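Local coordinates for protein neuraminidase (Influenza A virus, PDB 4GDI) that resembles the influenza neuraminidases that cleave terminal sialic acid but has a diverged putative active site, so its own enzymatic activity remains uncertain, at residues G322-K327 with R336-L341; A64-L69 with Q346-G351; G99-A104 with L114-R119; I209-T214 with L225-E230. All blocks are in the same frame, centred on the assembly; numbering follows the deposited sequence.

In the fold
The chain folds as a neuraminidase beta-propeller, and the contacts sample several of its antiparallel sheets. Contact 3 pairs strands 101-106 and 111-117. Contact 4 pairs 208-214 and 224-228 in another sheet. Contact 1 pairs 317-324 and 338-346 in a third. They follow in that order along the chain, all inside the long loop that contact 2 closes between the 64-67 turn and the 346-351 loop. Contacts 1 and 4 touch, F323 packing on T212, with centres about 15 Å apart. Contact 2 is peripheral, about 39 Å from contact 4 between centres. Contacts 1, 3 and 4 thus hold strands within sheets, while contact 2 joins two neighbouring sheets at the surface.

Contact 1: residues G322-K327 with R336-L341; sequences GFFQPK and RICFWL. With NO3 (nitrate ion), chain V.
G322-F324 and C338-W340 form an antiparallel strand pair within a four-stranded sheet of the neuraminidase propeller. G322 and W340 make a hydrogen-bonded pair, W340 N reaching G322 O at 2.7 Å. F324 and C338 make another, with F323 and F339 as the non-hydrogen-bonded pair between them. One face of the W340 indole covers the G322 backbone, with G322 N 3.4 Å above the ring plane and over its centre. G322 CA makes a CH-pi contact with the five-membered ring. Water 1 accepts from W340 NE1 at 3.0 Å and donates to F323 O, linking the indole N-H to the neighbouring strand. F324 has CG between its backbone N and carbonyl carbon (chi1 73°). This turns its ring under C338, whose CB stands 3.5 Å from the ring centroid over one face. C338 SG is oblique to that ring and also meets P326 CG at 3.6 Å. P326 CG in turn covers one face of the R336 guanidinium. At the edge of this group NH1 and NH2 both donate to nitrate O1, each at 3.0 Å; the nitrate probably came from the crystallisation liquor. It also bonds V133 N of the second subunit. R336 NE makes a salt bridge with D329. On the other face of the sheet, F323 CD1 packs on I337 CD1 at 3.7 Å. Strand 352-362 continues the sheet through backbone bonds such as F339 with F359, and the C338-C360 disulfide adds a covalent link. F324 and W340 pack on strand 44-48, and F323 meets the Y203 ring of strand 200-205 edge-to-face.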
loop_
_atom_site.group_PDB
_atom_site.type_symbol
_atom_site.label_atom_id
_atom_site.label_comp_id
_atom_site.label_asym_id
_atom_site.label_seq_id
_atom_site.Cartn_x
_atom_site.Cartn_y
_atom_site.Cartn_z
ATOM N N GLY A 322 -28.814 -3.509 2.226
ATOM C CA GLY A 322 -28.946 -4.650 1.328
ATOM C C GLY A 322 -27.990 -5.754 1.683
ATOM O O GLY A 322 -27.141 -5.591 2.565
ATOM N N PHE A 323 -28.123 -6.879 0.986
ATOM C CA PHE A 323 -27.371 -8.075 1.322
ATOM C C PHE A 323 -25.962 -8.085 0.771
ATOM O O PHE A 323 -25.687 -7.515 -0.286
ATOM C CB PHE A 323 -28.054 -9.308 0.723
ATOM C CG PHE A 323 -29.410 -9.593 1.279
ATOM C CD1 PHE A 323 -29.561 -9.983 2.593
ATOM C CD2 PHE A 323 -30.529 -9.541 0.453
ATOM C CE1 PHE A 323 -30.806 -10.269 3.094
ATOM C CE2 PHE A 323 -31.772 -9.825 0.945
ATOM C CZ PHE A 323 -31.908 -10.204 2.268
ATOM N N PHE A 324 -25.074 -8.770 1.480
ATOM C CA PHE A 324 -23.881 -9.339 0.846
ATOM C C PHE A 324 -23.554 -10.675 1.505
ATOM O O PHE A 324 -23.995 -10.955 2.627
ATOM C CB PHE A 324 -22.674 -8.398 0.897
ATOM C CG PHE A 324 -22.038 -8.260 2.268
ATOM C CD1 PHE A 324 -22.497 -7.319 3.174
ATOM C CD2 PHE A 324 -20.936 -9.033 2.614
ATOM C CE1 PHE A 324 -21.881 -7.164 4.419
ATOM C CE2 PHE A 324 -20.318 -8.901 3.856
ATOM C CZ PHE A 324 -20.784 -7.955 4.760
ATOM N N GLN A 325 -22.817 -11.515 0.793
ATOM C CA GLN A 325 -22.477 -12.835 1.319
ATOM C C GLN A 325 -20.968 -13.033 1.359
ATOM O O GLN A 325 -20.290 -12.880 0.341
ATOM C CB GLN A 325 -23.112 -13.948 0.476
ATOM C CG GLN A 325 -24.623 -14.033 0.582
ATOM C CD GLN A 325 -25.191 -15.111 -0.326
ATOM O OE1 GLN A 325 -25.164 -14.984 -1.555
ATOM N NE2 GLN A 325 -25.673 -16.184 0.269
ATOM N N PRO A 326 -20.443 -13.376 2.543
ATOM C CA PRO A 326 -19.042 -13.797 2.635
ATOM C C PRO A 326 -18.846 -15.011 1.741
ATOM O O PRO A 326 -19.745 -15.841 1.661
ATOM C CB PRO A 326 -18.881 -14.200 4.102
ATOM C CG PRO A 326 -20.030 -13.571 4.825
ATOM C CD PRO A 326 -21.149 -13.470 3.831
ATOM N N LYS A 327 -17.714 -15.116 1.062
ATOM C CA LYS A 327 -17.548 -16.190 0.103
ATOM C C LYS A 327 -16.392 -17.122 0.420
ATOM O O LYS A 327 -16.246 -18.158 -0.224
ATOM C CB LYS A 327 -17.393 -15.612 -1.303
ATOM C CG LYS A 327 -18.690 -14.990 -1.817
ATOM C CD LYS A 327 -18.630 -14.623 -3.290
ATOM C CE LYS A 327 -19.980 -14.053 -3.729
ATOM N NZ LYS A 327 -19.906 -13.463 -5.076
ATOM N N ARG A 336 -23.056 -18.095 5.418
ATOM C CA ARG A 336 -23.408 -16.915 6.204
ATOM C C ARG A 336 -24.119 -15.870 5.347
ATOM O O ARG A 336 -23.951 -15.816 4.122
ATOM C CB ARG A 336 -22.162 -16.303 6.859
ATOM C CG ARG A 336 -21.584 -17.129 8.012
ATOM C CD ARG A 336 -20.653 -16.286 8.882
ATOM N NE ARG A 336 -19.498 -15.773 8.134
ATOM C CZ ARG A 336 -18.927 -14.596 8.346
ATOM N NH1 ARG A 336 -19.395 -13.778 9.293
ATOM N NH2 ARG A 336 -17.886 -14.227 7.614
ATOM N N ILE A 337 -24.884 -15.012 6.013
ATOM C CA ILE A 337 -25.577 -13.913 5.339
ATOM C C ILE A 337 -25.305 -12.632 6.117
ATOM O O ILE A 337 -25.286 -12.627 7.360
ATOM C CB ILE A 337 -27.109 -14.179 5.209
ATOM C CG1 ILE A 337 -27.798 -13.064 4.415
ATOM C CG2 ILE A 337 -27.766 -14.328 6.565
ATOM C CD1 ILE A 337 -27.301 -12.936 2.989
ATOM N N CYS A 338 -25.056 -11.549 5.389
ATOM C CA CYS A 338 -24.755 -10.275 6.029
ATOM C C CYS A 338 -25.556 -9.191 5.336
ATOM O O CYS A 338 -26.126 -9.413 4.266
ATOM C CB CYS A 338 -23.256 -9.949 5.913
ATOM S SG CYS A 338 -22.090 -11.178 6.565
ATOM N N PHE A 339 -25.615 -8.010 5.938
ATOM C CA PHE A 339 -26.181 -6.888 5.218
ATOM C C PHE A 339 -25.335 -5.656 5.441
ATOM O O PHE A 339 -24.576 -5.572 6.412
ATOM C CB PHE A 339 -27.653 -6.651 5.601
ATOM C CG PHE A 339 -27.869 -6.243 7.045
ATOM C CD1 PHE A 339 -27.841 -4.912 7.417
ATOM C CD2 PHE A 339 -28.144 -7.196 8.014
ATOM C CE1 PHE A 339 -28.053 -4.540 8.739
ATOM C CE2 PHE A 339 -28.359 -6.833 9.339
ATOM C CZ PHE A 339 -28.317 -5.499 9.697
ATOM N N TRP A 340 -25.424 -4.717 4.504
ATOM C CA TRP A 340 -24.784 -3.428 4.668
ATOM C C TRP A 340 -25.893 -2.403 4.929
ATOM O O TRP A 340 -27.050 -2.602 4.526
ATOM C CB TRP A 340 -23.929 -3.060 3.440
ATOM C CG TRP A 340 -24.638 -3.211 2.090
ATOM C CD1 TRP A 340 -24.529 -4.257 1.219
ATOM C CD2 TRP A 340 -25.550 -2.283 1.482
ATOM N NE1 TRP A 340 -25.314 -4.043 0.116
ATOM C CE2 TRP A 340 -25.952 -2.835 0.253
ATOM C CE3 TRP A 340 -26.065 -1.036 1.862
ATOM C CZ2 TRP A 340 -26.848 -2.187 -0.599
ATOM C CZ3 TRP A 340 -26.947 -0.405 1.020
ATOM C CH2 TRP A 340 -27.330 -0.974 -0.192
ATOM N N LEU A 341 -25.531 -1.309 5.589
ATOM C CA LEU A 341 -26.495 -0.291 5.979
ATOM C C LEU A 341 -25.843 1.091 6.030
ATOM O O LEU A 341 -24.806 1.262 6.663
ATOM C CB LEU A 341 -27.076 -0.652 7.346
ATOM C CG LEU A 341 -27.850 0.430 8.101
ATOM C CD1 LEU A 341 -29.162 0.691 7.426
ATOM C CD2 LEU A 341 -28.059 -0.023 9.534
HETATM N N NO3 V . -16.900 -11.141 9.174
HETATM O O1 NO3 V . -18.018 -11.320 8.355
HETATM O O2 NO3 V . -16.421 -9.857 9.479
HETATM O O3 NO3 V . -16.250 -12.239 9.716
HETATM O O HOH W 1 -24.109 -5.982 -1.868
#

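Contact 2: residues A64-L69 with Q346-G351; sequences ANQHLL and QTVGLG
L350 carries its CG between its own backbone N and carbonyl carbon (chi1 45°), which sets CG 3.4 Å from Q66 O. H67 has CG anti to its carbonyl carbon (chi1 -55°), and CD2 comes 3.1 Å from G349 O, oblique to the ring. Residues A64 to H67 form a type I' beta turn, and the 346-351 loop comes up against it. No direct hydrogen bond joins the two segments. Water 2 bridges them instead: it accepts from G349 N at 2.9 Å and lies 3.0 Å from both Q66 O and Q66 OE1. It has more acceptors near it than protons, so it cannot serve all of them at once. The loop is braced from within by T347 OG1, which accepts from L350 N at 3.1 Å in an ST motif. The same hydroxyl donates to G351 O at 2.7 Å. L68 CD1 meets L350 CB at 3.9 Å, the two side chains crossing at about a right angle. L68 and L350 both also touch L40 of strand 39-42. Q66 NE2 bonds to L34 O, and Q66 packs on L69 of the second subunit. The 346-351 loop links strands 338-346 and 352-362, and the turn connects strand 53-64 to the short strand 67-68.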
loop_
_atom_site.group_PDB
_atom_site.type_symbol
_atom_site.label_atom_id
_atom_site.label_comp_id
_atom_site.label_asym_id
_atom_site.label_seq_id
_atom_site.Cartn_x
_atom_site.Cartn_y
_atom_site.Cartn_z
ATOM N N ALA A 64 -12.051 18.713 1.493
ATOM C CA ALA A 64 -10.932 19.626 1.700
ATOM C C ALA A 64 -11.311 20.671 2.756
ATOM O O ALA A 64 -12.291 21.404 2.590
ATOM C CB ALA A 64 -10.562 20.301 0.391
ATOM N N ASN A 65 -10.558 20.713 3.851
ATOM C CA ASN A 65 -10.853 21.635 4.950
ATOM C C ASN A 65 -12.346 21.723 5.244
ATOM O O ASN A 65 -12.908 22.821 5.326
ATOM C CB ASN A 65 -10.331 23.039 4.629
ATOM C CG ASN A 65 -8.879 23.037 4.209
ATOM O OD1 ASN A 65 -7.993 22.730 5.008
ATOM N ND2 ASN A 65 -8.626 23.387 2.951
ATOM N N GLN A 66 -12.984 20.563 5.370
ATOM C CA GLN A 66 -14.395 20.468 5.760
ATOM C C GLN A 66 -15.393 20.784 4.639
ATOM O O GLN A 66 -16.596 20.529 4.786
ATOM C CB GLN A 66 -14.692 21.336 6.989
ATOM C CG GLN A 66 -13.819 20.999 8.190
ATOM C CD GLN A 66 -13.731 19.496 8.432
ATOM O OE1 GLN A 66 -14.744 18.789 8.440
ATOM N NE2 GLN A 66 -12.514 19.001 8.604
ATOM N N HIS A 67 -14.908 21.315 3.523
ATOM C CA HIS A 67 -15.782 21.552 2.377
ATOM C C HIS A 67 -15.404 20.645 1.214
ATOM O O HIS A 67 -14.504 19.819 1.328
ATOM C CB HIS A 67 -15.739 23.029 1.972
ATOM C CG HIS A 67 -16.064 23.955 3.099
ATOM N ND1 HIS A 67 -15.097 24.484 3.929
ATOM C CD2 HIS A 67 -17.250 24.415 3.563
ATOM C CE1 HIS A 67 -15.673 25.245 4.843
ATOM N NE2 HIS A 67 -16.979 25.220 4.644
ATOM N N LEU A 68 -16.112 20.782 0.103
ATOM C CA LEU A 68 -15.804 19.989 -1.070
ATOM C C LEU A 68 -14.759 20.711 -1.893
ATOM O O LEU A 68 -14.913 21.893 -2.183
ATOM C CB LEU A 68 -17.061 19.769 -1.907
ATOM C CG LEU A 68 -18.061 18.766 -1.335
ATOM C CD1 LEU A 68 -19.450 19.351 -1.363
ATOM C CD2 LEU A 68 -18.017 17.470 -2.117
ATOM N N LEU A 69 -13.688 20.007 -2.247
ATOM C CA LEU A 69 -12.758 20.507 -3.247
ATOM C C LEU A 69 -13.578 20.860 -4.483
ATOM O O LEU A 69 -14.476 20.109 -4.857
ATOM C CB LEU A 69 -11.722 19.443 -3.593
ATOM C CG LEU A 69 -10.469 19.940 -4.323
ATOM C CD1 LEU A 69 -9.640 20.868 -3.426
ATOM C CD2 LEU A 69 -9.622 18.761 -4.812
ATOM N N GLN A 346 -24.221 14.142 9.967
ATOM C CA GLN A 346 -24.258 15.556 9.598
ATOM C C GLN A 346 -22.848 16.139 9.651
ATOM O O GLN A 346 -22.108 15.896 10.600
ATOM C CB GLN A 346 -25.182 16.336 10.535
ATOM C CG GLN A 346 -25.407 17.783 10.105
ATOM C CD GLN A 346 -26.039 17.891 8.726
ATOM O OE1 GLN A 346 -26.938 17.121 8.383
ATOM N NE2 GLN A 346 -25.563 18.843 7.924
ATOM N N THR A 347 -22.463 16.896 8.631
ATOM C CA THR A 347 -21.149 17.532 8.657
ATOM C C THR A 347 -21.299 19.048 8.707
ATOM O O THR A 347 -22.345 19.589 8.372
ATOM C CB THR A 347 -20.260 17.121 7.455
ATOM O OG1 THR A 347 -20.647 17.848 6.282
ATOM C CG2 THR A 347 -20.365 15.595 7.188
ATOM N N VAL A 348 -20.245 19.731 9.130
ATOM C CA VAL A 348 -20.324 21.171 9.298
ATOM C C VAL A 348 -20.191 21.881 7.953
ATOM O O VAL A 348 -20.832 22.903 7.731
ATOM C CB VAL A 348 -19.282 21.684 10.315
ATOM C CG1 VAL A 348 -17.862 21.417 9.837
ATOM C CG2 VAL A 348 -19.494 23.171 10.580
ATOM N N GLY A 349 -19.415 21.308 7.033
ATOM C CA GLY A 349 -19.063 22.015 5.810
ATOM C C GLY A 349 -19.456 21.418 4.465
ATOM O O GLY A 349 -19.198 22.032 3.429
ATOM N N LEU A 350 -20.062 20.234 4.446
ATOM C CA LEU A 350 -20.470 19.653 3.163
ATOM C C LEU A 350 -21.700 18.752 3.248
ATOM O O LEU A 350 -21.872 17.838 2.445
ATOM C CB LEU A 350 -19.297 18.913 2.512
ATOM C CG LEU A 350 -18.486 18.013 3.436
ATOM C CD1 LEU A 350 -19.252 16.734 3.718
ATOM C CD2 LEU A 350 -17.119 17.732 2.826
ATOM N N GLY A 351 -22.553 19.023 4.226
ATOM C CA GLY A 351 -23.865 18.413 4.294
ATOM C C GLY A 351 -23.880 17.003 4.838
ATOM O O GLY A 351 -22.975 16.585 5.551
HETATM O O HOH W 2 -17.478 19.237 7.364
#

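Contact 3: residues G99-A104 with L114-R119; sequences GRSSSA and LVANGR
R100 N donates to A116 O at 2.8 Å in a nearly straight bond (173° at the hydrogen). Two bonds join S103 and L114. L114 N reaches S103 O at 2.8 Å, in line at the hydrogen, and S103 N returns to L114 O. A116 N also donates to S101 O at 3.0 Å. S101 N is buried by the contact and finds no partner in the model. The serine hydroxyls turn elsewhere. S101 OG bonds to L147 N, S102 OG to Y45 OH and S103 OG to S150 O. N117 has CG anti to its carbonyl carbon (chi1 -73°), which lays its amide beside G99; ND2 bonds to P98 O. Backbone carbons add CA-H...O contacts, the shortest from S102 CA to L114 O at 3.1 Å.

Side chains then pack on both faces of the strand pair. G99 CA rests 4.0 Å from V115 CB, and S102 CB lies 4.1 Å from V115 CG1. S102 and V115 point to one face of the sheet, where both touch L79. S103 and L114 point to the other, where both touch V161. At the far end, R100 NH1 and R119 NH1 come within 3.7 Å, like charges with their guanidinium planes 65° apart. R119 is poorly ordered; its NH2 and R100 NE make long, weak ion pairs, with S373 OXT of the third subunit and with E77 respectively. N117 also packs on W371 of the third subunit. Strands 101-106 and 111-117 are the first two of a four-stranded antiparallel sheet, continued by 124-129 and 132-138, as in a blade of the neuraminidase beta-propeller.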
loop_
_atom_site.group_PDB
_atom_site.type_symbol
_atom_site.label_atom_id
_atom_site.label_comp_id
_atom_site.label_asym_id
_atom_site.label_seq_id
_atom_site.Cartn_x
_atom_site.Cartn_y
_atom_site.Cartn_z
ATOM N N GLY A 99 -19.589 5.443 -14.238
ATOM C CA GLY A 99 -20.920 4.891 -14.031
ATOM C C GLY A 99 -21.774 5.690 -13.066
ATOM O O GLY A 99 -21.247 6.295 -12.126
ATOM N N ARG A 100 -23.088 5.686 -13.315
ATOM C CA ARG A 100 -24.068 6.365 -12.460
ATOM C C ARG A 100 -24.753 5.364 -11.523
ATOM O O ARG A 100 -25.202 5.717 -10.430
ATOM C CB ARG A 100 -25.143 7.047 -13.311
ATOM C CG ARG A 100 -24.597 7.930 -14.426
ATOM C CD ARG A 100 -25.731 8.493 -15.280
ATOM N NE ARG A 100 -26.397 9.615 -14.632
ATOM C CZ ARG A 100 -26.073 10.892 -14.818
ATOM N NH1 ARG A 100 -25.088 11.229 -15.644
ATOM N NH2 ARG A 100 -26.744 11.840 -14.176
ATOM N N SER A 101 -24.866 4.121 -11.986
ATOM C CA SER A 101 -25.285 3.028 -11.134
ATOM C C SER A 101 -24.448 1.803 -11.478
ATOM O O SER A 101 -23.800 1.747 -12.528
ATOM C CB SER A 101 -26.776 2.736 -11.287
ATOM O OG SER A 101 -27.123 2.274 -12.592
ATOM N N SER A 102 -24.455 0.819 -10.595
ATOM C CA SER A 102 -23.566 -0.324 -10.791
ATOM C C SER A 102 -23.990 -1.597 -10.083
ATOM O O SER A 102 -24.899 -1.613 -9.261
ATOM C CB SER A 102 -22.152 0.041 -10.337
ATOM O OG SER A 102 -22.032 -0.081 -8.935
ATOM N N SER A 103 -23.303 -2.673 -10.434
ATOM C CA SER A 103 -23.386 -3.910 -9.693
ATOM C C SER A 103 -22.075 -4.638 -9.914
ATOM O O SER A 103 -21.453 -4.492 -10.965
ATOM C CB SER A 103 -24.547 -4.762 -10.194
ATOM O OG SER A 103 -24.691 -5.930 -9.400
ATOM N N ALA A 104 -21.647 -5.412 -8.931
ATOM C CA ALA A 104 -20.410 -6.149 -9.051
ATOM C C ALA A 104 -20.496 -7.458 -8.284
ATOM O O ALA A 104 -21.234 -7.589 -7.315
ATOM C CB ALA A 104 -19.236 -5.308 -8.523
ATOM N N LEU A 114 -20.699 -4.282 -13.642
ATOM C CA LEU A 114 -21.591 -3.609 -14.572
ATOM C C LEU A 114 -21.787 -2.154 -14.158
ATOM O O LEU A 114 -21.940 -1.839 -12.966
ATOM C CB LEU A 114 -22.958 -4.303 -14.614
ATOM C CG LEU A 114 -23.038 -5.781 -15.034
ATOM C CD1 LEU A 114 -22.901 -6.717 -13.825
ATOM C CD2 LEU A 114 -24.354 -6.016 -15.750
ATOM N N VAL A 115 -21.784 -1.266 -15.138
ATOM C CA VAL A 115 -22.085 0.147 -14.892
ATOM C C VAL A 115 -23.050 0.676 -15.937
ATOM O O VAL A 115 -23.057 0.219 -17.091
ATOM C CB VAL A 115 -20.828 1.042 -14.928
ATOM C CG1 VAL A 115 -19.935 0.801 -13.710
ATOM C CG2 VAL A 115 -20.062 0.823 -16.213
ATOM N N ALA A 116 -23.839 1.673 -15.542
ATOM C CA ALA A 116 -24.741 2.329 -16.473
ATOM C C ALA A 116 -24.287 3.764 -16.675
ATOM O O ALA A 116 -23.892 4.430 -15.717
ATOM C CB ALA A 116 -26.161 2.276 -15.956
ATOM N N ASN A 117 -24.292 4.216 -17.931
ATOM C CA ASN A 117 -23.928 5.594 -18.267
ATOM C C ASN A 117 -24.889 6.175 -19.304
ATOM O O ASN A 117 -25.594 5.439 -19.998
ATOM C CB ASN A 117 -22.506 5.671 -18.830
ATOM C CG ASN A 117 -21.438 5.479 -17.766
ATOM O OD1 ASN A 117 -21.075 6.410 -17.044
ATOM N ND2 ASN A 117 -20.926 4.266 -17.676
ATOM N N GLY A 118 -24.899 7.501 -19.411
ATOM C CA GLY A 118 -25.726 8.184 -20.390
ATOM C C GLY A 118 -27.100 8.486 -19.827
ATOM O O GLY A 118 -27.477 7.990 -18.769
ATOM N N ARG A 119 -27.854 9.314 -20.535
ATOM C CA ARG A 119 -29.129 9.782 -20.022
ATOM C C ARG A 119 -30.259 9.299 -20.916
ATOM O O ARG A 119 -30.128 9.264 -22.142
ATOM C CB ARG A 119 -29.134 11.313 -19.920
ATOM C CG ARG A 119 -27.954 11.891 -19.130
ATOM C CD ARG A 119 -27.864 13.411 -19.293
ATOM N NE ARG A 119 -26.483 13.902 -19.322
ATOM C CZ ARG A 119 -25.813 14.373 -18.270
ATOM N NH1 ARG A 119 -26.377 14.429 -17.069
ATOM N NH2 ARG A 119 -24.562 14.794 -18.419
#

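Contact 4: residues I209-T214 with L225-E230; sequences IKCTGT and LRFTKE
The F227 ring carries I209 on one face, with CB 3.3 Å above the plane and offset toward the rim. I209 CG2 sits close to F227 CZ, at 3.2 Å, a tight contact. At the ring edge, C211 SG lies 3.9 Å from F227 CE2, a sulfur-aromatic contact. These residues lie on a beta hairpin of a propeller sheet, strands 208-214 and 224-228, which run antiparallel. F227 has CG between its backbone N and carbonyl carbon (chi1 71°), which swings the ring back under I209. Four backbone bonds hold the pair: two between I209 and F227 and two between C211 and L225. C211 also forms a disulfide with C202 of the adjacent strand 200-205, so that strand is tied in covalently. On the other face, K210 CG and R226 CG lie 4.2 Å apart. Their charged ends stay separate, with K210 NZ 6.1 Å from R226 NE. Each has an acid elsewhere: K210 pairs with E274, and R226 with D273 and E301. I209 CD1 extends along the partner strand to 3.5 Å from F227 O. Further along, T228 OG1 accepts from E230 N at 3.0 Å in an ST turn.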
loop_
_atom_site.group_PDB
_atom_site.type_symbol
_atom_site.label_atom_id
_atom_site.label_comp_id
_atom_site.label_asym_id
_atom_site.label_seq_id
_atom_site.Cartn_x
_atom_site.Cartn_y
_atom_site.Cartn_z
ATOM N N ILE A 209 -31.924 -17.812 -6.321
ATOM C CA ILE A 209 -31.536 -16.434 -6.113
ATOM C C ILE A 209 -32.782 -15.774 -5.529
ATOM O O ILE A 209 -33.875 -15.939 -6.056
ATOM C CB ILE A 209 -31.116 -15.726 -7.422
ATOM C CG1 ILE A 209 -29.960 -16.465 -8.133
ATOM C CG2 ILE A 209 -30.705 -14.260 -7.135
ATOM C CD1 ILE A 209 -30.378 -17.719 -8.880
ATOM N N LYS A 210 -32.616 -15.065 -4.422
ATOM C CA LYS A 210 -33.719 -14.380 -3.792
ATOM C C LYS A 210 -33.363 -12.914 -3.647
ATOM O O LYS A 210 -32.279 -12.591 -3.152
ATOM C CB LYS A 210 -33.976 -15.009 -2.425
ATOM C CG LYS A 210 -34.514 -16.431 -2.546
ATOM C CD LYS A 210 -34.721 -17.063 -1.206
ATOM C CE LYS A 210 -34.944 -18.565 -1.334
ATOM N NZ LYS A 210 -35.012 -19.150 0.027
ATOM N N CYS A 211 -34.267 -12.032 -4.081
ATOM C CA CYS A 211 -34.000 -10.598 -4.090
ATOM C C CYS A 211 -35.157 -9.825 -3.453
ATOM O O CYS A 211 -36.320 -10.213 -3.563
ATOM C CB CYS A 211 -33.855 -10.086 -5.522
ATOM S SG CYS A 211 -32.644 -10.902 -6.525
ATOM N N THR A 212 -34.833 -8.724 -2.802
ATOM C CA THR A 212 -35.847 -7.821 -2.310
ATOM C C THR A 212 -35.797 -6.577 -3.155
ATOM O O THR A 212 -34.715 -6.071 -3.454
ATOM C CB THR A 212 -35.630 -7.404 -0.867
ATOM O OG1 THR A 212 -35.590 -8.562 -0.039
ATOM C CG2 THR A 212 -36.807 -6.495 -0.403
ATOM N N GLY A 213 -36.972 -6.113 -3.559
ATOM C CA GLY A 213 -37.106 -4.897 -4.337
ATOM C C GLY A 213 -37.580 -3.704 -3.524
ATOM O O GLY A 213 -37.889 -3.812 -2.331
ATOM N N THR A 214 -37.598 -2.549 -4.178
ATOM C CA THR A 214 -38.184 -1.340 -3.613
ATOM C C THR A 214 -39.197 -0.836 -4.629
ATOM O O THR A 214 -38.860 -0.618 -5.792
ATOM C CB THR A 214 -37.125 -0.285 -3.351
ATOM O OG1 THR A 214 -36.246 -0.735 -2.316
ATOM C CG2 THR A 214 -37.775 1.071 -2.910
ATOM N N LEU A 225 -38.537 -11.273 -5.041
ATOM C CA LEU A 225 -38.331 -12.072 -6.231
ATOM C C LEU A 225 -37.559 -13.331 -5.846
ATOM O O LEU A 225 -36.599 -13.266 -5.087
ATOM C CB LEU A 225 -37.568 -11.258 -7.275
ATOM C CG LEU A 225 -37.041 -11.992 -8.506
ATOM C CD1 LEU A 225 -38.153 -12.438 -9.442
ATOM C CD2 LEU A 225 -36.033 -11.090 -9.229
ATOM N N ARG A 226 -38.010 -14.471 -6.355
ATOM C CA ARG A 226 -37.296 -15.730 -6.201
ATOM C C ARG A 226 -37.110 -16.282 -7.589
ATOM O O ARG A 226 -38.079 -16.373 -8.348
ATOM C CB ARG A 226 -38.125 -16.733 -5.392
ATOM C CG ARG A 226 -38.456 -16.275 -3.976
ATOM C CD ARG A 226 -39.733 -16.937 -3.488
ATOM N NE ARG A 226 -40.074 -16.529 -2.131
ATOM C CZ ARG A 226 -41.203 -16.856 -1.520
ATOM N NH1 ARG A 226 -42.123 -17.576 -2.153
ATOM N NH2 ARG A 226 -41.418 -16.461 -0.276
ATOM N N PHE A 227 -35.885 -16.641 -7.943
ATOM C CA PHE A 227 -35.653 -17.219 -9.253
ATOM C C PHE A 227 -34.541 -18.255 -9.255
ATOM O O PHE A 227 -33.767 -18.339 -8.309
ATOM C CB PHE A 227 -35.449 -16.124 -10.314
ATOM C CG PHE A 227 -34.148 -15.363 -10.219
ATOM C CD1 PHE A 227 -33.030 -15.783 -10.925
ATOM C CD2 PHE A 227 -34.067 -14.170 -9.506
ATOM C CE1 PHE A 227 -31.848 -15.063 -10.884
ATOM C CE2 PHE A 227 -32.888 -13.440 -9.469
ATOM C CZ PHE A 227 -31.776 -13.884 -10.161
ATOM N N THR A 228 -34.528 -19.081 -10.296
ATOM C CA THR A 228 -33.571 -20.168 -10.429
ATOM C C THR A 228 -32.469 -19.822 -11.427
ATOM O O THR A 228 -32.545 -18.815 -12.156
ATOM C CB THR A 228 -34.243 -21.459 -10.918
ATOM O OG1 THR A 228 -34.619 -21.318 -12.298
ATOM C CG2 THR A 228 -35.492 -21.805 -10.082
ATOM N N LYS A 229 -31.451 -20.672 -11.464
ATOM C CA LYS A 229 -30.399 -20.581 -12.465
ATOM C C LYS A 229 -30.955 -20.641 -13.883
ATOM O O LYS A 229 -30.299 -20.213 -14.812
ATOM C CB LYS A 229 -29.403 -21.731 -12.293
ATOM C CG LYS A 229 -28.245 -21.434 -11.379
ATOM C CD LYS A 229 -27.195 -22.537 -11.482
ATOM C CE LYS A 229 -26.122 -22.195 -12.511
ATOM N NZ LYS A 229 -25.317 -23.385 -12.891
ATOM N N GLU A 230 -32.150 -21.199 -14.052
ATOM C CA GLU A 230 -32.762 -21.319 -15.377
ATOM C C GLU A 230 -33.708 -20.152 -15.704
ATOM O O GLU A 230 -34.378 -20.156 -16.737
ATOM C CB GLU A 230 -33.521 -22.640 -15.471
ATOM C CG GLU A 230 -32.630 -23.863 -15.227
ATOM C CD GLU A 230 -31.404 -23.920 -16.155
ATOM O OE1 GLU A 230 -31.455 -23.412 -17.314
ATOM O OE2 GLU A 230 -30.376 -24.470 -15.704
#